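Local coordinates for protein (hdlp (histone deacetylase-like protein)) (Aquifex aeolicus, PDB 1C3P) that is a histone deacetylase homologue that binds zinc and hydroxamate-type deacetylase inhibitors and probably acts as a metal-dependent deacetylase, at residues A[101-106]-A[128-133]; A[145-150]-A[290-295]. All coordinates share one frame; numbering follows the deposited sequence.

Contact 1 (A[101-106]-A[128-133]); sequences TGSSLA and GGMHHA
M130 reaches across to the helix and lays its thioether between S103 and A106, which sit one turn apart on it. The CB of M130 points toward the helix. CG and SD run on in an extended line, with chi2 at -173°. The chain then bends at chi3, 68°, and turns the terminal methyl along the helix. The two ends of the thioether therefore meet different residues. SD lies 3.9 Å from CB of A106, which also points across the contact. CE lies 3.9 Å from OG of S103. CE is a methyl group, so this second meeting is a van der Waals touch. The hydroxyl of S103 stands beside its own backbone N, chi1 -67°, and is spent on a hydrogen bond to the carbonyl O of A98, five residues earlier. G128 joins more loosely, with its CA 4.4 Å from O of A106. That carbonyl O accepts a hydrogen bond from ND2 of N125. M130 is the centre of an inverse gamma turn, and the backbone comes into it from G129, which has a positive phi. The helical side belongs to helix 98-118. The loop side follows strand 122-125, the next strand in the chain, and leads on toward helix 146-156. M130 also touches N146 at the start of that helix. Y143 and I144, in the loop just before it, pack on S103.

Contact 2 (A[145-150]-A[290-295]); sequences NNPAVG and VYLGGG. Unlike the reference sequence in segment 145-150: N146 (reference Asp).
L292 meets N146 and P147 through a single methyl group, CD1. The apolar part is the touch between CD1 of L292 and CG of P147, 4.0 Å apart. CG of L292 stands beside the backbone N, chi1 -51°, and an extended chi2 carries CD1 out to the first turn of the helix. The two side chains meet at a slant, and the proline ring offers its CG corner. P147 also touches V175 of helix 173-179, and L292 touches T110 of helix 98-118.

The polar side chain of N146 adds a van der Waals contact. It approaches L292 from the opposite direction, and its OD1 lies 3.8 Å from CD1. This buried oxygen has polar partners elsewhere: it is hydrogen-bonded to OG1 of T110 and to the backbone N of G129. N146 differs from the reference sequence, which has aspartate here. As modelled, its ND2 lies 2.8 Å from the backbone N of M130, donor against donor, where a carboxylate oxygen could accept, so the assignment of this group is doubtful.

Within the helical segment, hydrogen bonds shape the start of the helix. N145 is the N-cap: its OD1 accepts from N of A148 at 2.9 Å, with an N-H...O angle of 153°. The donor sits above the carbonyl plane, 37° out of it.

Strand 290-292 lies inside the parallel sheet, between strands 122-125 and 250-254. A capped helix start packed against a strand of a parallel sheet fits the alpha/beta fold of histone deacetylases, which belong to the arginase clan. The side chain of D168, a zinc ligand in another structure of this protein, is about 9 Å from that of P147; no zinc is bound here.

The centres of contacts 1 and 2 are 8 Å apart. Contact 1 closes before contact 2 opens: 101-106 and 128-133 come first, then 145-150, and 290-295 follows after a gap of 139 residues. The loop 128-133 and the start of helix 146-156 join the two. A hydrogen bond links the contacts, with ND2 of N145 2.8 Å from O of A133. Helix 98-118 borders both contacts. Strands 122-125 and 290-292 are neighbours in the parallel sheet. The two contacts thus form one buried region that ties the loop after strand 122-125 to two helices and the sheet. Its nearer side chains lie about 9 to 10 Å from that of the zinc ligand D168, with the metal absent here.

Contact 1 (A[101-106]-A[128-133])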
loop_
_atom_site.group_PDB
_atom_site.type_symbol
_atom_site.label_atom_id
_atom_site.label_comp_id
_atom_site.label_asym_id
_atom_site.label_seq_id
_atom_site.Cartn_x
_atom_site.Cartn_y
_atom_site.Cartn_z
ATOM N N THR A 101 8.451 13.638 -9.266
ATOM C CA THR A 101 8.708 14.332 -8.004
ATOM C C THR A 101 7.938 13.706 -6.842
ATOM O O THR A 101 8.531 13.341 -5.838
ATOM C CB THR A 101 8.364 15.820 -8.135
ATOM O OG1 THR A 101 9.195 16.395 -9.153
ATOM C CG2 THR A 101 8.621 16.555 -6.840
ATOM N N GLY A 102 6.623 13.576 -6.993
ATOM C CA GLY A 102 5.810 12.971 -5.946
ATOM C C GLY A 102 6.223 11.522 -5.735
ATOM O O GLY A 102 6.355 11.065 -4.607
ATOM N N SER A 103 6.422 10.790 -6.827
ATOM C CA SER A 103 6.840 9.387 -6.711
ATOM C C SER A 103 8.198 9.272 -6.034
ATOM O O SER A 103 8.398 8.400 -5.176
ATOM C CB SER A 103 6.881 8.717 -8.089
ATOM O OG SER A 103 5.565 8.615 -8.619
ATOM N N SER A 104 9.135 10.143 -6.397
ATOM C CA SER A 104 10.452 10.093 -5.751
ATOM C C SER A 104 10.374 10.406 -4.256
ATOM O O SER A 104 11.141 9.888 -3.445
ATOM C CB SER A 104 11.410 11.087 -6.416
ATOM O OG SER A 104 11.770 10.609 -7.692
ATOM N N LEU A 105 9.443 11.267 -3.895
ATOM C CA LEU A 105 9.297 11.640 -2.505
ATOM C C LEU A 105 8.724 10.465 -1.697
ATOM O O LEU A 105 9.146 10.191 -0.575
ATOM C CB LEU A 105 8.390 12.871 -2.425
ATOM C CG LEU A 105 8.440 13.719 -1.165
ATOM C CD1 LEU A 105 9.877 14.263 -0.970
ATOM C CD2 LEU A 105 7.419 14.874 -1.307
ATOM N N ALA A 106 7.771 9.759 -2.282
ATOM C CA ALA A 106 7.157 8.609 -1.617
ATOM C C ALA A 106 8.184 7.492 -1.461
ATOM O O ALA A 106 8.197 6.777 -0.458
ATOM C CB ALA A 106 5.942 8.110 -2.444
ATOM N N GLY A 128 4.188 5.242 0.809
ATOM C CA GLY A 128 4.784 4.076 0.169
ATOM C C GLY A 128 3.807 2.999 -0.272
ATOM O O GLY A 128 2.596 3.151 -0.174
ATOM N N GLY A 129 4.347 1.894 -0.762
ATOM C CA GLY A 129 3.508 0.805 -1.220
ATOM C C GLY A 129 2.992 0.947 -2.646
ATOM O O GLY A 129 1.934 0.413 -2.961
ATOM N N MET A 130 3.719 1.674 -3.495
ATOM C CA MET A 130 3.342 1.858 -4.913
ATOM C C MET A 130 3.790 0.573 -5.609
ATOM O O MET A 130 4.737 0.552 -6.398
ATOM C CB MET A 130 4.074 3.075 -5.474
ATOM C CG MET A 130 3.767 4.311 -4.620
ATOM S SD MET A 130 4.394 5.866 -5.242
ATOM C CE MET A 130 3.380 6.016 -6.663
ATOM N N HIS A 131 3.026 -0.482 -5.341
ATOM C CA HIS A 131 3.355 -1.836 -5.751
ATOM C C HIS A 131 3.102 -2.327 -7.162
ATOM O O HIS A 131 3.343 -3.485 -7.433
ATOM C CB HIS A 131 2.687 -2.817 -4.769
ATOM C CG HIS A 131 1.189 -2.814 -4.808
ATOM N ND1 HIS A 131 0.453 -2.036 -5.677
ATOM C CD2 HIS A 131 0.288 -3.533 -4.093
ATOM C CE1 HIS A 131 -0.836 -2.276 -5.493
ATOM N NE2 HIS A 131 -0.962 -3.180 -4.540
ATOM N N HIS A 132 2.612 -1.470 -8.045
ATOM C CA HIS A 132 2.338 -1.903 -9.411
ATOM C C HIS A 132 3.438 -1.628 -10.446
ATOM O O HIS A 132 3.493 -2.316 -11.460
ATOM C CB HIS A 132 1.015 -1.276 -9.891
ATOM C CG HIS A 132 -0.205 -1.896 -9.283
ATOM N ND1 HIS A 132 -1.259 -1.155 -8.792
ATOM C CD2 HIS A 132 -0.556 -3.194 -9.130
ATOM C CE1 HIS A 132 -2.205 -1.973 -8.362
ATOM N NE2 HIS A 132 -1.804 -3.214 -8.557
ATOM N N ALA A 133 4.314 -0.652 -10.210
ATOM C CA ALA A 133 5.332 -0.337 -11.222
ATOM C C ALA A 133 6.348 -1.446 -11.486
ATOM O O ALA A 133 6.716 -2.169 -10.579
ATOM C CB ALA A 133 6.063 0.954 -10.860
#

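Contact 2 (A[145-150]-A[290-295])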
loop_
_atom_site.group_PDB
_atom_site.type_symbol
_atom_site.label_atom_id
_atom_site.label_comp_id
_atom_site.label_asym_id
_atom_site.label_seq_id
_atom_site.Cartn_x
_atom_site.Cartn_y
_atom_site.Cartn_z
ATOM N N ASN A 145 8.387 1.773 -8.098
ATOM C CA ASN A 145 7.993 0.719 -7.161
ATOM C C ASN A 145 8.823 0.859 -5.868
ATOM O O ASN A 145 9.911 0.289 -5.768
ATOM C CB ASN A 145 8.244 -0.647 -7.816
ATOM C CG ASN A 145 7.538 -1.775 -7.092
ATOM O OD1 ASN A 145 7.684 -1.938 -5.886
ATOM N ND2 ASN A 145 6.752 -2.549 -7.828
ATOM N N ASN A 146 8.334 1.603 -4.874
ATOM C CA ASN A 146 9.153 1.786 -3.667
ATOM C C ASN A 146 9.340 0.471 -2.910
ATOM O O ASN A 146 10.387 0.245 -2.311
ATOM C CB ASN A 146 8.605 2.925 -2.794
ATOM C CG ASN A 146 7.235 2.642 -2.251
ATOM O OD1 ASN A 146 7.099 2.255 -1.099
ATOM N ND2 ASN A 146 6.204 2.808 -3.089
ATOM N N PRO A 147 8.324 -0.411 -2.902
ATOM C CA PRO A 147 8.612 -1.660 -2.183
ATOM C C PRO A 147 9.850 -2.391 -2.782
ATOM O O PRO A 147 10.690 -2.928 -2.039
ATOM C CB PRO A 147 7.332 -2.466 -2.375
ATOM C CG PRO A 147 6.264 -1.359 -2.364
ATOM C CD PRO A 147 6.923 -0.396 -3.368
ATOM N N ALA A 148 9.975 -2.406 -4.114
ATOM C CA ALA A 148 11.114 -3.095 -4.752
ATOM C C ALA A 148 12.421 -2.348 -4.506
ATOM O O ALA A 148 13.463 -2.967 -4.301
ATOM C CB ALA A 148 10.877 -3.269 -6.260
ATOM N N VAL A 149 12.368 -1.024 -4.522
ATOM C CA VAL A 149 13.549 -0.219 -4.234
ATOM C C VAL A 149 13.957 -0.547 -2.805
ATOM O O VAL A 149 15.136 -0.799 -2.524
ATOM C CB VAL A 149 13.247 1.288 -4.349
ATOM C CG1 VAL A 149 14.394 2.135 -3.763
ATOM C CG2 VAL A 149 13.036 1.647 -5.805
ATOM N N GLY A 150 12.975 -0.568 -1.907
ATOM C CA GLY A 150 13.263 -0.851 -0.509
ATOM C C GLY A 150 13.843 -2.228 -0.242
ATOM O O GLY A 150 14.764 -2.386 0.572
ATOM N N VAL A 290 8.635 -3.245 8.682
ATOM C CA VAL A 290 8.593 -1.921 8.075
ATOM C C VAL A 290 7.186 -1.761 7.494
ATOM O O VAL A 290 6.734 -2.613 6.718
ATOM C CB VAL A 290 9.681 -1.811 6.963
ATOM C CG1 VAL A 290 9.620 -0.448 6.250
ATOM C CG2 VAL A 290 11.066 -2.001 7.598
ATOM N N TYR A 291 6.499 -0.682 7.873
ATOM C CA TYR A 291 5.127 -0.446 7.426
ATOM C C TYR A 291 4.964 0.641 6.355
ATOM O O TYR A 291 5.444 1.772 6.500
ATOM C CB TYR A 291 4.262 -0.123 8.642
ATOM C CG TYR A 291 4.502 -1.098 9.774
ATOM C CD1 TYR A 291 5.007 -0.670 11.009
ATOM C CD2 TYR A 291 4.290 -2.459 9.590
ATOM C CE1 TYR A 291 5.298 -1.589 12.030
ATOM C CE2 TYR A 291 4.577 -3.379 10.595
ATOM C CZ TYR A 291 5.079 -2.944 11.806
ATOM O OH TYR A 291 5.356 -3.875 12.783
ATOM N N LEU A 292 4.254 0.282 5.291
ATOM C CA LEU A 292 4.033 1.188 4.163
ATOM C C LEU A 292 2.555 1.377 3.900
ATOM O O LEU A 292 1.741 0.541 4.285
ATOM C CB LEU A 292 4.668 0.599 2.891
ATOM C CG LEU A 292 6.128 0.141 2.939
ATOM C CD1 LEU A 292 6.519 -0.445 1.552
ATOM C CD2 LEU A 292 7.018 1.301 3.305
ATOM N N GLY A 293 2.212 2.476 3.223
ATOM C CA GLY A 293 0.823 2.727 2.886
ATOM C C GLY A 293 0.486 1.905 1.650
ATOM O O GLY A 293 1.087 0.852 1.400
ATOM N N GLY A 294 -0.467 2.378 0.864
ATOM C CA GLY A 294 -0.837 1.652 -0.333
ATOM C C GLY A 294 -2.041 2.308 -0.956
ATOM O O GLY A 294 -2.387 3.426 -0.586
ATOM N N GLY A 295 -2.676 1.606 -1.893
ATOM C CA GLY A 295 -3.851 2.125 -2.564
ATOM C C GLY A 295 -4.957 2.368 -1.553
ATOM O O GLY A 295 -5.065 1.661 -0.553
#